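Local coordinates for protein ribonucleoside triphosphate reductase (Lactobacillus leichmannii, PDB 1L1L) that reduces ribonucleoside triphosphates to 2'-deoxyribonucleoside triphosphates as a monomeric, adenosylcobalamin (B12)-dependent class II ribonucleotide reductase under allosteric control, at residues I124-Y129 with Q174-D179; A213-Y218 with K249-L254. All blocks are in the same frame, centred on the assembly; numbering follows the deposited sequence.

Interaction 1. Residues I124-Y129 with Q174-D179; sequences IRPQKY and QIPRVD
Two loops meet where strand 119-123, which probably belongs to the ten-stranded alpha-beta barrel, runs out and where the chain leaves helix 169-172: P126 lies against Q174, I175 and P176. The proline ring makes most of the apolar contact. Its CD meets CG1 of I175 at 3.8 Å, the two side chains crossing at about a right angle, and its CG reaches CD of P176 at 4.0 Å. Compact and without a backbone N-H, P126 suits a joint with no direct hydrogen bond between the segments. A water bridges them instead, donating to P126 O and to Q174 OE1, each 2.7 Å away. R125 and Q174 run side by side in the same direction, their guanidinium and amide planes only 6° apart. The touch falls on CD of the arginine, 3.6 Å from NE2 of Q174. The crowded first torsion of R125 (chi1 59°) sets its extended chain along the glutamine, while NH1 hydrogen-bonds N171 OD1 and NH2 forms a salt bridge with E403. Q174 NE2 turns back to S170 O in helix 169-172. P176 rests on F239 and Q241; I124, whose CG2 comes within 4.4 Å of CD1 of I175, packs on helices 148-158 and 298-313.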
ATOM      1  N   ILE A 124      11.245 -15.124  -1.515  1.00 31.19           N
ATOM      2  CA  ILE A 124      10.796 -16.422  -1.029  1.00 31.96           C
ATOM      3  C   ILE A 124      11.884 -17.473  -1.215  1.00 33.69           C
ATOM      4  O   ILE A 124      11.839 -18.272  -2.152  1.00 33.70           O
ATOM      5  CB  ILE A 124       9.506 -16.909  -1.746  1.00 31.59           C
ATOM      6  CG1 ILE A 124       8.414 -15.843  -1.654  1.00 30.73           C
ATOM      7  CG2 ILE A 124       8.993 -18.186  -1.086  1.00 31.13           C
ATOM      8  CD1 ILE A 124       8.113 -15.400  -0.235  1.00 29.67           C
ATOM      9  N   ARG A 125      12.868 -17.438  -0.321  1.00 34.95           N
ATOM     10  CA  ARG A 125      13.972 -18.386  -0.306  1.00 35.17           C
ATOM     11  C   ARG A 125      14.302 -18.650   1.158  1.00 36.20           C
ATOM     12  O   ARG A 125      14.160 -17.759   2.001  1.00 35.77           O
ATOM     13  CB  ARG A 125      15.202 -17.810  -1.000  1.00 35.61           C
ATOM     14  CG  ARG A 125      15.722 -16.520  -0.386  1.00 36.26           C
ATOM     15  CD  ARG A 125      17.115 -16.198  -0.919  1.00 36.95           C
ATOM     16  NE  ARG A 125      17.554 -14.838  -0.602  1.00 36.73           N
ATOM     17  CZ  ARG A 125      17.329 -13.776  -1.376  1.00 37.01           C
ATOM     18  NH1 ARG A 125      16.669 -13.913  -2.521  1.00 36.07           N
ATOM     19  NH2 ARG A 125      17.767 -12.578  -1.006  1.00 35.05           N
ATOM     20  N   PRO A 126      14.747 -19.875   1.485  1.00 35.98           N
ATOM     21  CA  PRO A 126      15.078 -20.161   2.884  1.00 36.78           C
ATOM     22  C   PRO A 126      16.016 -19.088   3.430  1.00 36.74           C
ATOM     23  O   PRO A 126      16.958 -18.674   2.756  1.00 38.53           O
ATOM     24  CB  PRO A 126      15.729 -21.537   2.804  1.00 35.48           C
ATOM     25  CG  PRO A 126      14.961 -22.180   1.664  1.00 35.79           C
ATOM     26  CD  PRO A 126      14.939 -21.069   0.639  1.00 36.10           C
ATOM     27  N   GLN A 127      15.744 -18.622   4.643  1.00 37.30           N
ATOM     28  CA  GLN A 127      16.565 -17.587   5.262  1.00 37.36           C
ATOM     29  C   GLN A 127      16.589 -17.775   6.769  1.00 38.19           C
ATOM     30  O   GLN A 127      15.756 -18.488   7.328  1.00 37.86           O
ATOM     31  CB  GLN A 127      15.986 -16.189   4.977  1.00 37.37           C
ATOM     32  CG  GLN A 127      15.984 -15.760   3.536  1.00 36.77           C
ATOM     33  CD  GLN A 127      15.323 -14.404   3.345  1.00 36.93           C
ATOM     34  OE1 GLN A 127      15.694 -13.423   3.993  1.00 35.54           O
ATOM     35  NE2 GLN A 127      14.342 -14.343   2.452  1.00 37.06           N
ATOM     36  N   LYS A 128      17.536 -17.114   7.423  1.00 38.81           N
ATOM     37  CA  LYS A 128      17.637 -17.176   8.875  1.00 40.35           C
ATOM     38  C   LYS A 128      16.700 -16.114   9.450  1.00 40.65           C
ATOM     39  O   LYS A 128      16.507 -15.058   8.842  1.00 40.84           O
ATOM     40  CB  LYS A 128      19.070 -16.871   9.324  1.00 41.21           C
ATOM     41  CG  LYS A 128      19.515 -15.462   9.001  1.00 42.37           C
ATOM     42  CD  LYS A 128      20.929 -15.185   9.474  1.00 43.70           C
ATOM     43  CE  LYS A 128      21.320 -13.733   9.198  1.00 43.85           C
ATOM     44  NZ  LYS A 128      22.714 -13.416   9.635  1.00 43.97           N
ATOM     45  N   TYR A 129      16.114 -16.393  10.609  1.00 40.29           N
ATOM     46  CA  TYR A 129      15.216 -15.437  11.248  1.00 40.30           C
ATOM     47  C   TYR A 129      16.034 -14.307  11.858  1.00 41.28           C
ATOM     48  O   TYR A 129      15.549 -13.178  12.007  1.00 41.03           O
ATOM     49  CB  TYR A 129      14.397 -16.112  12.350  1.00 38.17           C
ATOM     50  CG  TYR A 129      13.183 -16.854  11.854  1.00 36.72           C
ATOM     51  CD1 TYR A 129      13.298 -18.055  11.147  1.00 34.75           C
ATOM     52  CD2 TYR A 129      11.904 -16.344  12.079  1.00 35.45           C
ATOM     53  CE1 TYR A 129      12.165 -18.720  10.677  1.00 33.81           C
ATOM     54  CE2 TYR A 129      10.774 -16.999  11.619  1.00 34.47           C
ATOM     55  CZ  TYR A 129      10.908 -18.183  10.916  1.00 33.23           C
ATOM     56  OH  TYR A 129       9.775 -18.790  10.436  1.00 32.51           O
ATOM     57  N   GLN A 174      16.094 -22.655  -4.495  1.00 42.81           N
ATOM     58  CA  GLN A 174      16.823 -22.673  -3.232  1.00 43.14           C
ATOM     59  C   GLN A 174      16.066 -23.426  -2.144  1.00 43.26           C
ATOM     60  O   GLN A 174      16.622 -23.737  -1.097  1.00 43.77           O
ATOM     61  CB  GLN A 174      17.105 -21.248  -2.761  1.00 43.28           C
ATOM     62  CG  GLN A 174      18.056 -20.478  -3.651  1.00 43.49           C
ATOM     63  CD  GLN A 174      18.467 -19.153  -3.037  1.00 43.56           C
ATOM     64  OE1 GLN A 174      19.006 -19.110  -1.933  1.00 42.74           O
ATOM     65  NE2 GLN A 174      18.210 -18.060  -3.754  1.00 44.29           N
ATOM     66  N   ILE A 175      14.797 -23.712  -2.399  1.00 43.46           N
ATOM     67  CA  ILE A 175      13.974 -24.434  -1.437  1.00 44.15           C
ATOM     68  C   ILE A 175      14.196 -25.938  -1.614  1.00 45.28           C
ATOM     69  O   ILE A 175      13.992 -26.480  -2.703  1.00 45.34           O
ATOM     70  CB  ILE A 175      12.478 -24.125  -1.640  1.00 43.59           C
ATOM     71  CG1 ILE A 175      12.228 -22.621  -1.457  1.00 42.99           C
ATOM     72  CG2 ILE A 175      11.639 -24.931  -0.648  1.00 43.67           C
ATOM     73  CD1 ILE A 175      10.773 -22.229  -1.610  1.00 42.40           C
ATOM     74  N   PRO A 176      14.608 -26.627  -0.537  1.00 46.21           N
ATOM     75  CA  PRO A 176      14.878 -28.071  -0.513  1.00 46.68           C
ATOM     76  C   PRO A 176      13.681 -28.964  -0.822  1.00 47.62           C
ATOM     77  O   PRO A 176      12.537 -28.513  -0.832  1.00 47.26           O
ATOM     78  CB  PRO A 176      15.412 -28.297   0.898  1.00 47.24           C
ATOM     79  CG  PRO A 176      14.679 -27.256   1.696  1.00 47.33           C
ATOM     80  CD  PRO A 176      14.787 -26.043   0.804  1.00 46.66           C
ATOM     81  N   ARG A 177      13.950 -30.242  -1.076  1.00 48.24           N
ATOM     82  CA  ARG A 177      12.878 -31.176  -1.373  1.00 49.04           C
ATOM     83  C   ARG A 177      11.969 -31.340  -0.159  1.00 48.23           C
ATOM     84  O   ARG A 177      12.436 -31.337   0.972  1.00 47.72           O
ATOM     85  CB  ARG A 177      13.457 -32.538  -1.774  1.00 50.37           C
ATOM     86  CG  ARG A 177      14.592 -33.020  -0.879  1.00 52.76           C
ATOM     87  CD  ARG A 177      14.956 -34.479  -1.171  1.00 54.89           C
ATOM     88  NE  ARG A 177      16.193 -34.886  -0.500  1.00 56.29           N
ATOM     89  CZ  ARG A 177      16.663 -36.134  -0.471  1.00 57.25           C
ATOM     90  NH1 ARG A 177      15.996 -37.113  -1.071  1.00 57.11           N
ATOM     91  NH2 ARG A 177      17.809 -36.402   0.149  1.00 57.20           N
ATOM     92  N   VAL A 178      10.670 -31.477  -0.400  1.00 48.41           N
ATOM     93  CA  VAL A 178       9.720 -31.671   0.688  1.00 49.18           C
ATOM     94  C   VAL A 178       9.959 -33.085   1.227  1.00 50.00           C
ATOM     95  O   VAL A 178       9.440 -34.060   0.684  1.00 49.75           O
ATOM     96  CB  VAL A 178       8.255 -31.550   0.194  1.00 49.47           C
ATOM     97  CG1 VAL A 178       7.295 -31.707   1.363  1.00 49.02           C
ATOM     98  CG2 VAL A 178       8.038 -30.200  -0.493  1.00 49.23           C
ATOM     99  N   ASP A 179      10.746 -33.177   2.297  1.00 50.34           N
ATOM    100  CA  ASP A 179      11.098 -34.453   2.920  1.00 50.57           C
ATOM    101  C   ASP A 179      10.006 -35.267   3.606  1.00 50.78           C
ATOM    102  O   ASP A 179      10.029 -36.498   3.528  1.00 51.17           O
ATOM    103  CB  ASP A 179      12.235 -34.235   3.918  1.00 50.56           C
ATOM    104  CG  ASP A 179      13.570 -34.038   3.242  1.00 51.03           C
ATOM    105  OD1 ASP A 179      14.514 -33.576   3.916  1.00 51.76           O
ATOM    106  OD2 ASP A 179      13.683 -34.355   2.039  1.00 51.16           O
TER
HETATM  107  O   HOH W   1      18.414 -19.630   0.632  1.00 47.55           O

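Interaction 2. Residues A213-Y218 with K249-L254; sequences ADSIYY and KLILDL
Y217 reaches forward beside strand 249-253 until its hydroxyl donates a hydrogen bond to D253, OH to OD2 3.0 Å. The ring and carboxylate planes stand 83° apart, and the hydroxyl meets OD2 from above the carboxylate plane. With CG anti to the backbone N (chi1 170°), the ring extends along the strands past I251, whose CG2 lies 4.1 Å from CD2 of Y217. A tyrosine suits this place because its apolar ring can pass the isoleucine before its hydroxyl finds the acid; the other oxygen of D253, OD1, is held by S255 and R219. On the same face CD1 of I251 packs on CB of S215 at 3.5 Å. These side chains ride on the parallel pairing of strands 216-219 and 249-253, joined through helix 224-236 in a beta-alpha-beta unit within the B12-dependent reductase insertion domain. Backbone bonds alternate along the pair, from I216 N to K249 O (2.6 Å) through to D253 N to Y218 O (2.8 Å). On the face bearing I216, Y218, L250 and L252, CD2 of L252 lies 3.8 Å from CD1 of Y218, at the ring's edge and in its plane. L250 CD1 approaches CB of I216 at 3.9 Å. Apolar side chains suit this face, which helix 224-236 covers: Y218, L250 and L252 all touch its L233.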
ATOM      1  N   ALA A 213       2.226 -40.577  21.972  1.00 63.62           N
ATOM      2  CA  ALA A 213       3.457 -40.035  22.540  1.00 63.06           C
ATOM      3  C   ALA A 213       4.407 -39.318  21.573  1.00 62.43           C
ATOM      4  O   ALA A 213       5.048 -38.335  21.947  1.00 62.36           O
ATOM      5  CB  ALA A 213       4.210 -41.149  23.270  1.00 63.42           C
ATOM      6  N   ASP A 214       4.492 -39.803  20.338  1.00 61.84           N
ATOM      7  CA  ASP A 214       5.400 -39.232  19.339  1.00 61.00           C
ATOM      8  C   ASP A 214       4.950 -37.935  18.648  1.00 59.67           C
ATOM      9  O   ASP A 214       5.756 -37.259  18.004  1.00 59.35           O
ATOM     10  CB  ASP A 214       5.713 -40.296  18.277  1.00 62.02           C
ATOM     11  CG  ASP A 214       6.621 -39.777  17.177  1.00 63.13           C
ATOM     12  OD1 ASP A 214       7.723 -39.269  17.495  1.00 63.89           O
ATOM     13  OD2 ASP A 214       6.233 -39.883  15.993  1.00 63.72           O
ATOM     14  N   SER A 215       3.675 -37.586  18.783  1.00 57.76           N
ATOM     15  CA  SER A 215       3.153 -36.378  18.153  1.00 56.16           C
ATOM     16  C   SER A 215       3.789 -35.088  18.659  1.00 54.62           C
ATOM     17  O   SER A 215       4.166 -34.977  19.824  1.00 54.49           O
ATOM     18  CB  SER A 215       1.638 -36.289  18.352  1.00 56.39           C
ATOM     19  OG  SER A 215       0.965 -37.316  17.650  1.00 57.38           O
ATOM     20  N   ILE A 216       3.913 -34.113  17.763  1.00 52.84           N
ATOM     21  CA  ILE A 216       4.456 -32.807  18.121  1.00 51.01           C
ATOM     22  C   ILE A 216       3.218 -31.997  18.473  1.00 49.21           C
ATOM     23  O   ILE A 216       2.238 -31.995  17.726  1.00 48.74           O
ATOM     24  CB  ILE A 216       5.182 -32.141  16.936  1.00 51.61           C
ATOM     25  CG1 ILE A 216       6.311 -33.050  16.442  1.00 52.27           C
ATOM     26  CG2 ILE A 216       5.745 -30.790  17.364  1.00 51.81           C
ATOM     27  CD1 ILE A 216       6.989 -32.564  15.171  1.00 52.55           C
ATOM     28  N   TYR A 217       3.253 -31.325  19.617  1.00 47.64           N
ATOM     29  CA  TYR A 217       2.109 -30.549  20.067  1.00 45.87           C
ATOM     30  C   TYR A 217       2.468 -29.103  20.388  1.00 44.92           C
ATOM     31  O   TYR A 217       3.477 -28.837  21.044  1.00 45.03           O
ATOM     32  CB  TYR A 217       1.494 -31.241  21.287  1.00 45.95           C
ATOM     33  CG  TYR A 217       0.453 -30.431  22.019  1.00 45.37           C
ATOM     34  CD1 TYR A 217       0.827 -29.447  22.935  1.00 45.04           C
ATOM     35  CD2 TYR A 217      -0.908 -30.641  21.789  1.00 45.11           C
ATOM     36  CE1 TYR A 217      -0.125 -28.691  23.604  1.00 44.71           C
ATOM     37  CE2 TYR A 217      -1.871 -29.886  22.456  1.00 45.07           C
ATOM     38  CZ  TYR A 217      -1.469 -28.913  23.361  1.00 44.49           C
ATOM     39  OH  TYR A 217      -2.408 -28.156  24.018  1.00 45.05           O
ATOM     40  N   TYR A 218       1.633 -28.174  19.922  1.00 43.55           N
ATOM     41  CA  TYR A 218       1.852 -26.749  20.153  1.00 42.12           C
ATOM     42  C   TYR A 218       0.562 -26.026  20.537  1.00 41.92           C
ATOM     43  O   TYR A 218      -0.440 -26.068  19.814  1.00 41.06           O
ATOM     44  CB  TYR A 218       2.448 -26.093  18.902  1.00 42.01           C
ATOM     45  CG  TYR A 218       2.722 -24.601  19.042  1.00 40.06           C
ATOM     46  CD1 TYR A 218       2.493 -23.730  17.976  1.00 40.15           C
ATOM     47  CD2 TYR A 218       3.218 -24.064  20.234  1.00 40.41           C
ATOM     48  CE1 TYR A 218       2.748 -22.359  18.091  1.00 39.60           C
ATOM     49  CE2 TYR A 218       3.477 -22.694  20.361  1.00 38.79           C
ATOM     50  CZ  TYR A 218       3.238 -21.850  19.287  1.00 39.61           C
ATOM     51  OH  TYR A 218       3.479 -20.499  19.402  1.00 39.30           O
ATOM     52  N   LYS A 249       4.023 -36.060  12.849  1.00 50.99           N
ATOM     53  CA  LYS A 249       2.739 -35.952  13.518  1.00 49.98           C
ATOM     54  C   LYS A 249       2.670 -34.622  14.256  1.00 48.46           C
ATOM     55  O   LYS A 249       3.342 -34.428  15.266  1.00 48.67           O
ATOM     56  CB  LYS A 249       2.554 -37.114  14.495  1.00 50.96           C
ATOM     57  CG  LYS A 249       2.475 -38.472  13.816  1.00 52.45           C
ATOM     58  CD  LYS A 249       2.188 -39.590  14.818  1.00 53.72           C
ATOM     59  CE  LYS A 249       2.034 -40.934  14.113  1.00 54.91           C
ATOM     60  NZ  LYS A 249       1.703 -42.053  15.051  1.00 55.49           N
ATOM     61  N   LEU A 250       1.854 -33.709  13.741  1.00 46.72           N
ATOM     62  CA  LEU A 250       1.708 -32.389  14.339  1.00 45.08           C
ATOM     63  C   LEU A 250       0.292 -32.111  14.825  1.00 43.74           C
ATOM     64  O   LEU A 250      -0.687 -32.362  14.120  1.00 43.37           O
ATOM     65  CB  LEU A 250       2.122 -31.308  13.334  1.00 44.99           C
ATOM     66  CG  LEU A 250       1.970 -29.864  13.826  1.00 44.67           C
ATOM     67  CD1 LEU A 250       2.706 -29.704  15.154  1.00 45.37           C
ATOM     68  CD2 LEU A 250       2.509 -28.892  12.776  1.00 43.78           C
ATOM     69  N   ILE A 251       0.195 -31.590  16.040  1.00 42.71           N
ATOM     70  CA  ILE A 251      -1.090 -31.252  16.624  1.00 41.37           C
ATOM     71  C   ILE A 251      -1.030 -29.801  17.084  1.00 40.72           C
ATOM     72  O   ILE A 251      -0.329 -29.483  18.039  1.00 39.89           O
ATOM     73  CB  ILE A 251      -1.409 -32.128  17.848  1.00 41.48           C
ATOM     74  CG1 ILE A 251      -1.311 -33.611  17.478  1.00 41.38           C
ATOM     75  CG2 ILE A 251      -2.805 -31.787  18.363  1.00 42.03           C
ATOM     76  CD1 ILE A 251      -1.392 -34.554  18.671  1.00 41.03           C
ATOM     77  N   LEU A 252      -1.751 -28.924  16.394  1.00 39.82           N
ATOM     78  CA  LEU A 252      -1.777 -27.510  16.761  1.00 39.13           C
ATOM     79  C   LEU A 252      -3.078 -27.216  17.508  1.00 39.00           C
ATOM     80  O   LEU A 252      -4.176 -27.432  16.982  1.00 38.52           O
ATOM     81  CB  LEU A 252      -1.660 -26.634  15.507  1.00 38.26           C
ATOM     82  CG  LEU A 252      -0.330 -26.741  14.757  1.00 37.87           C
ATOM     83  CD1 LEU A 252      -0.365 -25.872  13.507  1.00 38.42           C
ATOM     84  CD2 LEU A 252       0.812 -26.308  15.663  1.00 39.18           C
ATOM     85  N   ASP A 253      -2.944 -26.735  18.741  1.00 38.63           N
ATOM     86  CA  ASP A 253      -4.095 -26.426  19.588  1.00 38.43           C
ATOM     87  C   ASP A 253      -4.423 -24.927  19.535  1.00 38.78           C
ATOM     88  O   ASP A 253      -3.629 -24.104  19.996  1.00 37.83           O
ATOM     89  CB  ASP A 253      -3.781 -26.831  21.036  1.00 38.77           C
ATOM     90  CG  ASP A 253      -5.019 -26.922  21.901  1.00 38.91           C
ATOM     91  OD1 ASP A 253      -5.903 -26.051  21.774  1.00 40.14           O
ATOM     92  OD2 ASP A 253      -5.103 -27.858  22.726  1.00 39.22           O
ATOM     93  N   LEU A 254      -5.583 -24.584  18.975  1.00 38.56           N
ATOM     94  CA  LEU A 254      -6.013 -23.184  18.857  1.00 39.35           C
ATOM     95  C   LEU A 254      -7.220 -22.923  19.765  1.00 39.56           C
ATOM     96  O   LEU A 254      -8.112 -22.141  19.422  1.00 39.08           O
ATOM     97  CB  LEU A 254      -6.418 -22.860  17.409  1.00 39.37           C
ATOM     98  CG  LEU A 254      -5.692 -23.545  16.246  1.00 40.34           C
ATOM     99  CD1 LEU A 254      -6.093 -22.857  14.947  1.00 39.87           C
ATOM    100  CD2 LEU A 254      -4.187 -23.484  16.432  1.00 40.11           C
TER

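Interactions 1 and 2 follow one another along the chain, their centres 23 Å and their nearest atoms about 11 Å apart. The first is a water-bridged meeting of loops beside the barrel, the second regular parallel sheet in the insertion domain. The chain between them supplies strand 183-187, which pairs with strand 249-253 on the side away from strand 216-219. P176 of interaction 1 touches F239 and Q241, and D179 hydrogen-bonds A240, in the loop after helix 224-236 of the beta-alpha-beta unit of interaction 2. Segment 124-129 directly follows strand 119-123, which begins at C119, disulfide-bonded to C419; this is probably the redox-active pair of the active site.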